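Local coordinates for putative cytosine/guanine deaminase (Unidentified, PDB 2PAJ), which catalyses the zinc-dependent hydrolytic deamination of pterins such as isoxanthopterin, replacing an amino group by a carbonyl oxygen and releasing ammonium, at residues S208-R214 and M398-V403; I20-G24 and G404-V408; R168-T174 and P187-Y193; H306-S310 and S348-T353. All coordinates share one frame; numbering follows the deposited sequence.

The four contacts join loops and helix starts of an amidohydrolase barrel. Interactions 1 and 2 follow one another along the same loop, with centres about 16 Å apart; the first sets it against the loop leading into strand 213-217, the second against the N-terminal segment 20-24. Interaction 3 lies about 27 Å from interaction 1, centre to centre, on the loop leaving strand 163-168, and Gly169 is about 11 Å from the zinc ion. Interaction 4, about 30 Å from interaction 3 between centres, comes closest to the metal: the side chain of Ser310 is about 6 Å from the zinc and hydrogen-bonds Ser340 and the zinc ligand Asp336. Interaction 2 lies away from the catalytic site.

Interaction 1 (S208-R214 and M398-V403); sequences SPRAMRR and MGLDEV
Pro209 and Glu402 meet where the loop entering strand 213-217 of the amidohydrolase TIM barrel runs against the loop that leaves helix 383-398. The backbone link is Glu402 N to Pro209 O, 3.0 Å and fairly straight (156°); the type I turn from Leu400 to Val403 presents this N-H. Gly399, whose positive phi suits glycine, takes the chain out of the helix just before.

The charged contact is looser. Arg210 NH1 makes a weak salt bridge of 3.4 Å to Glu402 OE1, the oxygen at the guanidinium edge and the two planes 85° apart, so the two groups do not pair side-on. The stronger partner of Arg210 is Asp44, which its NH2 engages.

Packing fills in the rest. The proline ring runs alongside the glutamate chain, Pro209 CG 3.5 Å from Glu402 CG, and Val403 CG2 lies 3.4 Å from Pro209 O. Leu400 CG is anti to its carbonyl carbon (chi1 -70°), and the branched end gives a methyl, CD2, that lies 4.3 Å from Ala211 CB and also 3.8 Å above the guanidinium plane of Arg214, offset toward its rim. A separate polar approach puts Arg214 NH1 3.1 Å from Met398 O.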
loop_
_atom_site.group_PDB
_atom_site.type_symbol
_atom_site.label_atom_id
_atom_site.label_comp_id
_atom_site.label_asym_id
_atom_site.label_seq_id
_atom_site.Cartn_x
_atom_site.Cartn_y
_atom_site.Cartn_z
ATOM N N SER A 208 -5.469 -16.914 -2.551
ATOM C CA SER A 208 -4.859 -16.946 -3.881
ATOM C C SER A 208 -3.849 -15.824 -4.013
ATOM O O SER A 208 -3.919 -14.820 -3.300
ATOM C CB SER A 208 -5.905 -16.825 -4.995
ATOM O OG SER A 208 -6.374 -15.505 -5.142
ATOM N N PRO A 209 -2.878 -15.984 -4.920
ATOM C CA PRO A 209 -1.876 -14.929 -5.089
ATOM C C PRO A 209 -2.395 -13.723 -5.888
ATOM O O PRO A 209 -1.628 -12.881 -6.339
ATOM C CB PRO A 209 -0.720 -15.664 -5.761
ATOM C CG PRO A 209 -1.428 -16.686 -6.585
ATOM C CD PRO A 209 -2.528 -17.185 -5.695
ATOM N N ARG A 210 -3.707 -13.657 -6.063
ATOM C CA ARG A 210 -4.329 -12.546 -6.764
ATOM C C ARG A 210 -5.677 -12.276 -6.111
ATOM O O ARG A 210 -6.677 -11.973 -6.766
ATOM C CB ARG A 210 -4.475 -12.851 -8.263
ATOM C CG ARG A 210 -5.198 -14.133 -8.603
ATOM C CD ARG A 210 -4.670 -14.660 -9.914
ATOM N NE ARG A 210 -4.986 -13.790 -11.041
ATOM C CZ ARG A 210 -4.247 -13.700 -12.149
ATOM N NH1 ARG A 210 -3.131 -14.418 -12.276
ATOM N NH2 ARG A 210 -4.645 -12.920 -13.151
ATOM N N ALA A 211 -5.681 -12.395 -4.792
ATOM C CA ALA A 211 -6.867 -12.161 -3.998
ATOM C C ALA A 211 -7.233 -10.670 -4.030
ATOM O O ALA A 211 -6.361 -9.815 -4.106
ATOM C CB ALA A 211 -6.611 -12.622 -2.566
ATOM N N MET A 212 -8.526 -10.367 -3.993
ATOM C CA MET A 212 -8.982 -8.986 -3.981
ATOM C C MET A 212 -9.162 -8.545 -2.538
ATOM O O MET A 212 -9.439 -7.376 -2.262
ATOM C CB MET A 212 -10.300 -8.838 -4.742
ATOM C CG MET A 212 -10.167 -8.984 -6.248
ATOM S SD MET A 212 -8.983 -7.839 -7.001
ATOM C CE MET A 212 -9.848 -6.284 -6.824
ATOM N N ARG A 213 -9.003 -9.499 -1.624
ATOM C CA ARG A 213 -9.120 -9.250 -0.194
ATOM C C ARG A 213 -8.122 -10.064 0.606
ATOM O O ARG A 213 -7.904 -11.236 0.337
ATOM C CB ARG A 213 -10.533 -9.544 0.285
ATOM C CG ARG A 213 -11.454 -8.409 0.014
ATOM C CD ARG A 213 -12.888 -8.782 0.201
ATOM N NE ARG A 213 -13.715 -7.588 0.084
ATOM C CZ ARG A 213 -15.025 -7.558 0.284
ATOM N NH1 ARG A 213 -15.672 -8.674 0.602
ATOM N NH2 ARG A 213 -15.677 -6.402 0.202
ATOM N N ARG A 214 -7.520 -9.419 1.595
ATOM C CA ARG A 214 -6.530 -10.052 2.442
ATOM C C ARG A 214 -6.582 -9.526 3.857
ATOM O O ARG A 214 -7.049 -8.413 4.104
ATOM C CB ARG A 214 -5.137 -9.813 1.886
ATOM C CG ARG A 214 -4.824 -10.665 0.711
ATOM C CD ARG A 214 -3.554 -11.415 0.966
ATOM N NE ARG A 214 -3.584 -12.710 0.312
ATOM C CZ ARG A 214 -2.544 -13.521 0.237
ATOM N NH1 ARG A 214 -1.388 -13.162 0.779
ATOM N NH2 ARG A 214 -2.657 -14.687 -0.383
ATOM N N MET A 398 3.703 -8.923 0.513
ATOM C CA MET A 398 2.378 -9.175 1.046
ATOM C C MET A 398 1.832 -10.541 0.589
ATOM O O MET A 398 0.718 -10.935 0.942
ATOM C CB MET A 398 1.427 -8.032 0.660
ATOM C CG MET A 398 1.895 -6.661 1.144
ATOM S SD MET A 398 0.601 -5.499 1.628
ATOM C CE MET A 398 -0.025 -5.028 0.076
ATOM N N GLY A 399 2.619 -11.266 -0.195
ATOM C CA GLY A 399 2.187 -12.582 -0.632
ATOM C C GLY A 399 1.292 -12.656 -1.854
ATOM O O GLY A 399 0.815 -13.737 -2.213
ATOM N N LEU A 400 1.051 -11.513 -2.486
ATOM C CA LEU A 400 0.242 -11.467 -3.698
ATOM C C LEU A 400 1.168 -11.632 -4.908
ATOM O O LEU A 400 1.393 -10.689 -5.666
ATOM C CB LEU A 400 -0.497 -10.138 -3.769
ATOM C CG LEU A 400 -1.618 -9.950 -2.745
ATOM C CD1 LEU A 400 -2.200 -8.561 -2.906
ATOM C CD2 LEU A 400 -2.696 -11.012 -2.947
ATOM N N ASP A 401 1.671 -12.853 -5.080
ATOM C CA ASP A 401 2.617 -13.204 -6.125
ATOM C C ASP A 401 2.194 -13.180 -7.589
ATOM O O ASP A 401 3.043 -13.268 -8.473
ATOM C CB ASP A 401 3.234 -14.558 -5.788
ATOM C CG ASP A 401 3.832 -14.579 -4.397
ATOM O OD1 ASP A 401 4.354 -13.526 -3.980
ATOM O OD2 ASP A 401 3.790 -15.629 -3.723
ATOM N N GLU A 402 0.906 -13.078 -7.871
ATOM C CA GLU A 402 0.491 -13.012 -9.262
ATOM C C GLU A 402 0.037 -11.588 -9.543
ATOM O O GLU A 402 -0.774 -11.337 -10.440
ATOM C CB GLU A 402 -0.627 -14.014 -9.547
ATOM C CG GLU A 402 -0.136 -15.467 -9.628
ATOM C CD GLU A 402 -1.210 -16.430 -10.125
ATOM O OE1 GLU A 402 -2.348 -16.378 -9.602
ATOM O OE2 GLU A 402 -0.923 -17.241 -11.035
ATOM N N VAL A 403 0.595 -10.665 -8.756
ATOM C CA VAL A 403 0.326 -9.222 -8.829
ATOM C C VAL A 403 1.655 -8.430 -8.799
ATOM O O VAL A 403 2.658 -8.915 -8.283
ATOM C CB VAL A 403 -0.548 -8.766 -7.624
ATOM C CG1 VAL A 403 -0.981 -7.328 -7.800
ATOM C CG2 VAL A 403 -1.751 -9.670 -7.479
#

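Interaction 2 (I20-G24 and G404-V408); sequences IMTGG and GKVAV
Thr22 and Val406 face each other through backbone and side chain alike. Val406 N donates to Thr22 O at 3.2 Å, with an angle of 156° at the hydrogen, and the same oxygen receives a CA-H...O contact from Lys405 CA at 3.5 Å, so two consecutive residues of one loop address a single carbonyl. In return, the Thr22 methyl lies against the other segment: with CG2 anti to the backbone N (OG1 being at chi1 -41°), it is nearest Val406 O. A beta-branched residue serves here because it offers a methyl close to its own backbone.

Val406, the centre of an inverse gamma turn, spreads its two methyls over the segment 20-24. CG1 meets Ile20 CG2 at 4.3 Å, whereas CG2 lies 3.6 Å from Met21 O. Its side chain also touches Pro70 of strand 67-73, the barrel strand that leads to zinc ligands His76 and His78. The contact thus brings the end of strand 19-20 and the loop after it against the loop that runs from helix 383-398 to strand 414-418.

Lys405 works mainly through its aliphatic shaft. Its CG is 3.5 Å from Thr22 O, and the extended chain carries CE to 4.2 Å from Gly24 CA. Gly23, with positive phi, turns the backbone beside it, and the ammonium NZ ends in a salt bridge with Asp30.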
loop_
_atom_site.group_PDB
_atom_site.type_symbol
_atom_site.label_atom_id
_atom_site.label_comp_id
_atom_site.label_asym_id
_atom_site.label_seq_id
_atom_site.Cartn_x
_atom_site.Cartn_y
_atom_site.Cartn_z
ATOM N N ILE A 20 6.861 0.726 -21.756
ATOM C CA ILE A 20 6.286 -0.285 -20.871
ATOM C C ILE A 20 7.262 -0.774 -19.801
ATOM O O ILE A 20 8.168 -1.553 -20.089
ATOM C CB ILE A 20 5.824 -1.532 -21.663
ATOM C CG1 ILE A 20 4.882 -1.133 -22.803
ATOM C CG2 ILE A 20 5.106 -2.487 -20.729
ATOM C CD1 ILE A 20 4.444 -2.292 -23.695
ATOM N N MET A 21 7.082 -0.324 -18.565
ATOM C CA MET A 21 7.945 -0.778 -17.476
ATOM C C MET A 21 7.299 -2.026 -16.842
ATOM O O MET A 21 6.123 -2.025 -16.494
ATOM C CB MET A 21 8.131 0.334 -16.443
ATOM C CG MET A 21 8.710 1.642 -17.006
ATOM S SD MET A 21 10.178 1.497 -18.068
ATOM C CE MET A 21 11.457 1.213 -16.890
ATOM N N THR A 22 8.083 -3.088 -16.706
ATOM C CA THR A 22 7.597 -4.356 -16.183
ATOM C C THR A 22 7.552 -4.524 -14.681
ATOM O O THR A 22 6.833 -5.384 -14.172
ATOM C CB THR A 22 8.443 -5.508 -16.698
ATOM O OG1 THR A 22 8.750 -5.292 -18.076
ATOM C CG2 THR A 22 7.669 -6.825 -16.562
ATOM N N GLY A 23 8.318 -3.717 -13.970
ATOM C CA GLY A 23 8.356 -3.860 -12.534
ATOM C C GLY A 23 9.202 -5.081 -12.224
ATOM O O GLY A 23 9.022 -5.729 -11.199
ATOM N N GLY A 24 10.125 -5.389 -13.131
ATOM C CA GLY A 24 11.005 -6.523 -12.958
ATOM C C GLY A 24 12.315 -6.099 -12.331
ATOM O O GLY A 24 12.667 -4.926 -12.353
ATOM N N GLY A 404 1.656 -7.225 -9.369
ATOM C CA GLY A 404 2.849 -6.389 -9.365
ATOM C C GLY A 404 3.802 -6.450 -10.554
ATOM O O GLY A 404 4.894 -5.890 -10.507
ATOM N N LYS A 405 3.399 -7.113 -11.629
ATOM C CA LYS A 405 4.258 -7.240 -12.800
ATOM C C LYS A 405 3.479 -7.176 -14.101
ATOM O O LYS A 405 2.456 -7.840 -14.253
ATOM C CB LYS A 405 4.998 -8.564 -12.753
ATOM C CG LYS A 405 6.481 -8.472 -12.500
ATOM C CD LYS A 405 7.058 -9.864 -12.610
ATOM C CE LYS A 405 8.568 -9.889 -12.630
ATOM N NZ LYS A 405 9.015 -11.272 -13.022
ATOM N N VAL A 406 3.951 -6.367 -15.044
ATOM C CA VAL A 406 3.269 -6.300 -16.328
ATOM C C VAL A 406 3.936 -7.398 -17.171
ATOM O O VAL A 406 4.857 -7.141 -17.948
ATOM C CB VAL A 406 3.420 -4.922 -17.018
ATOM C CG1 VAL A 406 2.501 -4.848 -18.234
ATOM C CG2 VAL A 406 3.077 -3.825 -16.046
ATOM N N ALA A 407 3.481 -8.632 -16.969
ATOM C CA ALA A 407 4.006 -9.783 -17.685
ATOM C C ALA A 407 2.842 -10.714 -17.959
ATOM O O ALA A 407 1.893 -10.762 -17.191
ATOM C CB ALA A 407 5.071 -10.480 -16.844
ATOM N N VAL A 408 2.906 -11.435 -19.069
ATOM C CA VAL A 408 1.832 -12.348 -19.430
ATOM C C VAL A 408 1.643 -13.419 -18.338
ATOM O O VAL A 408 2.600 -14.022 -17.867
ATOM C CB VAL A 408 2.114 -12.983 -20.834
ATOM C CG1 VAL A 408 3.424 -13.738 -20.824
ATOM C CG2 VAL A 408 0.982 -13.886 -21.232
#

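Interaction 3 (R168-T174 and P187-Y193); sequences RGGATQT and PETLDAY
Glu188 OE1 is held by two nitrogens of Arg168, NH1 at 2.8 Å and NH2 at 3.1 Å, while NH2 also bonds to Glu188 OE2. Carboxylate and guanidinium are nearly coplanar (5° apart) and meet end-on, each oxygen using its syn lone pair; arginine suits the place because its flat end can serve both oxygens together. Asp196 adds a second salt bridge at NH2, and Tyr141 makes a further cation-pi contact, which should together help stabilise the positive charge.

Tyr193, in the first turn of helix 190-203, grips the same arginine twice. Its hydroxyl donates to Arg168 O at 2.7 Å, and the guanidinium stacks on one ring face, planes 27° apart and centres 4.4 Å apart, as an off-centre cation-pi pair. With CG anti to the backbone N (chi1 -165°), the ring is carried alongside the arginine chain. Gly170 passes nearby with backbone angles that suit glycine.

Farther along, Glu188 N donates to Ala171 O at 3.1 Å, and Thr172 CA makes a CA-H...O contact to Glu188 O. A water joins Thr172 O to Glu188 O, the latter bond weak. The rigid Pro187 ring packs its CD 3.6 Å from Thr174 CG2, and Thr172 CG2 rests 4.1 Å from Leu190 CD2.

The contact closes the long loop between strand 163-168 and helix 190-203, part of a beta-alpha-beta crossover of the TIM barrel that continues to strand 213-217. Helix 228-240 borders it, its Glu230 accepting a hydrogen bond from Thr172 OG1.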
loop_
_atom_site.group_PDB
_atom_site.type_symbol
_atom_site.label_atom_id
_atom_site.label_comp_id
_atom_site.label_asym_id
_atom_site.label_seq_id
_atom_site.Cartn_x
_atom_site.Cartn_y
_atom_site.Cartn_z
ATOM N N ARG A 168 -4.798 -5.578 10.428
ATOM C CA ARG A 168 -5.485 -5.464 11.710
ATOM C C ARG A 168 -4.525 -5.147 12.845
ATOM O O ARG A 168 -3.805 -6.018 13.322
ATOM C CB ARG A 168 -6.239 -6.773 11.987
ATOM C CG ARG A 168 -7.545 -6.639 12.766
ATOM C CD ARG A 168 -7.324 -6.231 14.216
ATOM N NE ARG A 168 -8.559 -6.289 14.995
ATOM C CZ ARG A 168 -8.653 -5.957 16.279
ATOM N NH1 ARG A 168 -7.582 -5.544 16.937
ATOM N NH2 ARG A 168 -9.821 -6.025 16.899
ATOM N N GLY A 169 -4.529 -3.890 13.275
ATOM C CA GLY A 169 -3.644 -3.468 14.342
ATOM C C GLY A 169 -4.307 -3.378 15.698
ATOM O O GLY A 169 -5.489 -3.672 15.842
ATOM N N GLY A 170 -3.537 -2.971 16.699
ATOM C CA GLY A 170 -4.082 -2.840 18.036
ATOM C C GLY A 170 -3.067 -3.075 19.138
ATOM O O GLY A 170 -1.870 -3.242 18.890
ATOM N N ALA A 171 -3.552 -3.074 20.372
ATOM C CA ALA A 171 -2.692 -3.303 21.518
ATOM C C ALA A 171 -3.445 -3.928 22.673
ATOM O O ALA A 171 -4.665 -3.823 22.775
ATOM C CB ALA A 171 -2.050 -1.998 21.968
ATOM N N THR A 172 -2.691 -4.598 23.536
ATOM C CA THR A 172 -3.246 -5.227 24.723
ATOM C C THR A 172 -2.821 -4.410 25.934
ATOM O O THR A 172 -3.293 -4.633 27.032
ATOM C CB THR A 172 -2.782 -6.693 24.863
ATOM O OG1 THR A 172 -1.352 -6.756 24.886
ATOM C CG2 THR A 172 -3.312 -7.511 23.715
ATOM N N GLN A 173 -1.922 -3.458 25.725
ATOM C CA GLN A 173 -1.488 -2.585 26.805
ATOM C C GLN A 173 -1.383 -1.135 26.412
ATOM O O GLN A 173 -1.641 -0.772 25.259
ATOM C CB GLN A 173 -0.154 -3.016 27.395
ATOM C CG GLN A 173 0.793 -3.638 26.441
ATOM C CD GLN A 173 1.174 -4.983 26.947
ATOM O OE1 GLN A 173 0.306 -5.838 27.142
ATOM N NE2 GLN A 173 2.464 -5.184 27.205
ATOM N N THR A 174 -0.967 -0.313 27.377
ATOM C CA THR A 174 -0.852 1.128 27.158
ATOM C C THR A 174 -0.297 1.886 28.360
ATOM O O THR A 174 0.538 2.804 28.220
ATOM C CB THR A 174 -2.229 1.752 26.869
ATOM O OG1 THR A 174 -2.109 3.181 26.921
ATOM C CG2 THR A 174 -3.274 1.268 27.903
ATOM N N PRO A 187 -7.170 -0.382 25.451
ATOM C CA PRO A 187 -6.726 -1.600 24.775
ATOM C C PRO A 187 -7.774 -2.712 24.745
ATOM O O PRO A 187 -8.781 -2.670 25.445
ATOM C CB PRO A 187 -5.459 -1.986 25.547
ATOM C CG PRO A 187 -5.681 -1.406 26.905
ATOM C CD PRO A 187 -6.332 -0.081 26.625
ATOM N N GLU A 188 -7.536 -3.696 23.894
ATOM C CA GLU A 188 -8.426 -4.832 23.781
ATOM C C GLU A 188 -7.730 -5.983 24.479
ATOM O O GLU A 188 -6.505 -6.082 24.460
ATOM C CB GLU A 188 -8.645 -5.214 22.323
ATOM C CG GLU A 188 -9.501 -4.286 21.527
ATOM C CD GLU A 188 -9.617 -4.769 20.100
ATOM O OE1 GLU A 188 -8.564 -4.858 19.423
ATOM O OE2 GLU A 188 -10.749 -5.066 19.652
ATOM N N THR A 189 -8.503 -6.858 25.096
ATOM C CA THR A 189 -7.898 -7.994 25.756
ATOM C C THR A 189 -7.355 -8.899 24.651
ATOM O O THR A 189 -7.926 -8.964 23.569
ATOM C CB THR A 189 -8.934 -8.735 26.611
ATOM O OG1 THR A 189 -8.515 -10.090 26.795
ATOM C CG2 THR A 189 -10.303 -8.702 25.940
ATOM N N LEU A 190 -6.242 -9.574 24.921
ATOM C CA LEU A 190 -5.605 -10.472 23.955
ATOM C C LEU A 190 -6.568 -11.404 23.192
ATOM O O LEU A 190 -6.497 -11.507 21.965
ATOM C CB LEU A 190 -4.527 -11.286 24.680
ATOM C CG LEU A 190 -3.538 -12.208 23.953
ATOM C CD1 LEU A 190 -4.243 -13.448 23.457
ATOM C CD2 LEU A 190 -2.875 -11.463 22.812
ATOM N N ASP A 191 -7.476 -12.059 23.911
ATOM C CA ASP A 191 -8.439 -12.987 23.304
ATOM C C ASP A 191 -9.454 -12.281 22.420
ATOM O O ASP A 191 -9.922 -12.837 21.434
ATOM C CB ASP A 191 -9.166 -13.758 24.399
ATOM C CG ASP A 191 -8.238 -14.137 25.535
ATOM O OD1 ASP A 191 -7.664 -15.253 25.512
ATOM O OD2 ASP A 191 -8.057 -13.290 26.442
ATOM N N ALA A 192 -9.806 -11.057 22.771
ATOM C CA ALA A 192 -10.761 -10.332 21.952
ATOM C C ALA A 192 -10.132 -10.120 20.574
ATOM O O ALA A 192 -10.771 -10.358 19.538
ATOM C CB ALA A 192 -11.105 -8.998 22.604
ATOM N N TYR A 193 -8.868 -9.694 20.589
ATOM C CA TYR A 193 -8.072 -9.436 19.390
ATOM C C TYR A 193 -8.044 -10.720 18.565
ATOM O O TYR A 193 -8.551 -10.764 17.439
ATOM C CB TYR A 193 -6.646 -9.059 19.807
ATOM C CG TYR A 193 -5.765 -8.409 18.743
ATOM C CD1 TYR A 193 -6.018 -8.582 17.375
ATOM C CD2 TYR A 193 -4.643 -7.647 19.115
ATOM C CE1 TYR A 193 -5.180 -8.017 16.404
ATOM C CE2 TYR A 193 -3.795 -7.075 18.157
ATOM C CZ TYR A 193 -4.071 -7.266 16.803
ATOM O OH TYR A 193 -3.243 -6.705 15.851
HETATM O O HOH W 1 -5.843 -5.022 26.649
#

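Interaction 4 (H306-S310 and S348-T353); sequences HCPQS and SEVHMT
Pro308 and Met352 provide the clearest apolar contact, Pro308 CB lying 3.6 Å from Met352 CG. The methionine CG is anti to its backbone N (chi1 -177°), which places it against the proline ring before the chain bends away. Gln309 CG adds to this patch at 3.9 Å from Met352 CB. A proline is well placed in the first turn of helix 308-312, where it need not supply an N-H, and Cys307 occupies the N-cap position ahead of it.

The histidine ring is packed on two sides. Pro308 CD sits 3.6 Å above the centre of one face of the His306 ring, whereas Thr353 CG2 comes in at its edge, 3.7 Å from ND1. Threonine fits here because its methyl can turn to the ring while its hydroxyl turns back to its own helix, toward Glu349 O.

Polar contact centres on Glu349. Its OE2 accepts a weak hydrogen bond of 3.2 Å from Gln309 N, with an angle of only 131°. The carboxylate faces the start of helix 308-312, and a helix N-terminus would tend to stabilise its charge.

Helix 308-312 follows barrel strand 303-306, and its Ser310 OG hydrogen-bonds both Ser340 and the zinc ligand Asp336, a second-shell arrangement. Helix 346-359 packs against it through Glu349, Met352 and Thr353, with Thr353 also resting on Ile333 of strand 331-333 and on Val386 and Trp389 of helix 383-398.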
loop_
_atom_site.group_PDB
_atom_site.type_symbol
_atom_site.label_atom_id
_atom_site.label_comp_id
_atom_site.label_asym_id
_atom_site.label_seq_id
_atom_site.Cartn_x
_atom_site.Cartn_y
_atom_site.Cartn_z
ATOM N N HIS A 306 9.089 0.758 3.159
ATOM C CA HIS A 306 9.815 2.018 3.139
ATOM C C HIS A 306 8.891 3.213 2.951
ATOM O O HIS A 306 8.146 3.277 1.984
ATOM C CB HIS A 306 10.844 1.976 2.021
ATOM C CG HIS A 306 11.702 3.190 1.948
ATOM N ND1 HIS A 306 12.038 3.784 0.754
ATOM C CD2 HIS A 306 12.280 3.931 2.920
ATOM C CE1 HIS A 306 12.787 4.845 0.994
ATOM N NE2 HIS A 306 12.947 4.956 2.300
ATOM N N CYS A 307 8.950 4.159 3.884
ATOM C CA CYS A 307 8.120 5.366 3.824
ATOM C C CYS A 307 8.960 6.632 4.033
ATOM O O CYS A 307 9.007 7.170 5.136
ATOM C CB CYS A 307 7.008 5.304 4.890
ATOM S SG CYS A 307 5.916 3.852 4.792
ATOM N N PRO A 308 9.611 7.126 2.965
ATOM C CA PRO A 308 10.453 8.323 3.017
ATOM C C PRO A 308 9.808 9.636 3.499
ATOM O O PRO A 308 10.281 10.228 4.467
ATOM C CB PRO A 308 11.013 8.404 1.597
ATOM C CG PRO A 308 9.971 7.733 0.777
ATOM C CD PRO A 308 9.610 6.551 1.608
ATOM N N GLN A 309 8.748 10.096 2.837
ATOM C CA GLN A 309 8.083 11.345 3.230
ATOM C C GLN A 309 7.650 11.368 4.693
ATOM O O GLN A 309 7.687 12.402 5.350
ATOM C CB GLN A 309 6.863 11.601 2.353
ATOM C CG GLN A 309 7.197 11.930 0.920
ATOM C CD GLN A 309 5.963 12.075 0.064
ATOM O OE1 GLN A 309 5.209 11.120 -0.121
ATOM N NE2 GLN A 309 5.746 13.269 -0.469
ATOM N N SER A 310 7.231 10.216 5.197
ATOM C CA SER A 310 6.798 10.108 6.577
ATOM C C SER A 310 8.020 10.005 7.489
ATOM O O SER A 310 8.123 10.708 8.492
ATOM C CB SER A 310 5.917 8.878 6.732
ATOM O OG SER A 310 5.200 8.917 7.960
ATOM N N SER A 348 4.036 10.749 -5.130
ATOM C CA SER A 348 4.845 11.635 -4.310
ATOM C C SER A 348 5.889 10.802 -3.579
ATOM O O SER A 348 7.047 11.211 -3.454
ATOM C CB SER A 348 3.979 12.349 -3.277
ATOM O OG SER A 348 2.931 13.070 -3.899
ATOM N N GLU A 349 5.462 9.633 -3.102
ATOM C CA GLU A 349 6.319 8.714 -2.360
ATOM C C GLU A 349 7.437 8.129 -3.192
ATOM O O GLU A 349 8.589 8.081 -2.769
ATOM C CB GLU A 349 5.476 7.580 -1.762
ATOM C CG GLU A 349 4.980 7.859 -0.351
ATOM C CD GLU A 349 6.116 7.896 0.662
ATOM O OE1 GLU A 349 6.989 7.003 0.613
ATOM O OE2 GLU A 349 6.138 8.796 1.519
ATOM N N VAL A 350 7.084 7.678 -4.380
ATOM C CA VAL A 350 8.048 7.095 -5.294
ATOM C C VAL A 350 9.070 8.154 -5.737
ATOM O O VAL A 350 10.253 7.865 -5.928
ATOM C CB VAL A 350 7.286 6.477 -6.488
ATOM C CG1 VAL A 350 8.113 6.487 -7.745
ATOM C CG2 VAL A 350 6.885 5.060 -6.126
ATOM N N HIS A 351 8.610 9.393 -5.864
ATOM C CA HIS A 351 9.472 10.491 -6.261
ATOM C C HIS A 351 10.518 10.770 -5.190
ATOM O O HIS A 351 11.692 11.001 -5.483
ATOM C CB HIS A 351 8.636 11.738 -6.481
ATOM C CG HIS A 351 9.403 12.877 -7.068
ATOM N ND1 HIS A 351 9.129 14.191 -6.765
ATOM C CD2 HIS A 351 10.404 12.902 -7.977
ATOM C CE1 HIS A 351 9.924 14.978 -7.463
ATOM N NE2 HIS A 351 10.708 14.221 -8.207
ATOM N N MET A 352 10.071 10.763 -3.943
ATOM C CA MET A 352 10.942 11.011 -2.808
ATOM C C MET A 352 11.928 9.858 -2.630
ATOM O O MET A 352 13.081 10.065 -2.245
ATOM C CB MET A 352 10.096 11.184 -1.541
ATOM C CG MET A 352 10.886 11.529 -0.277
ATOM S SD MET A 352 11.612 13.175 -0.259
ATOM C CE MET A 352 13.324 12.801 -0.548
ATOM N N THR A 353 11.463 8.645 -2.911
ATOM C CA THR A 353 12.283 7.451 -2.792
ATOM C C THR A 353 13.447 7.525 -3.768
ATOM O O THR A 353 14.600 7.304 -3.401
ATOM C CB THR A 353 11.461 6.204 -3.110
ATOM O OG1 THR A 353 10.244 6.243 -2.369
ATOM C CG2 THR A 353 12.223 4.953 -2.736
#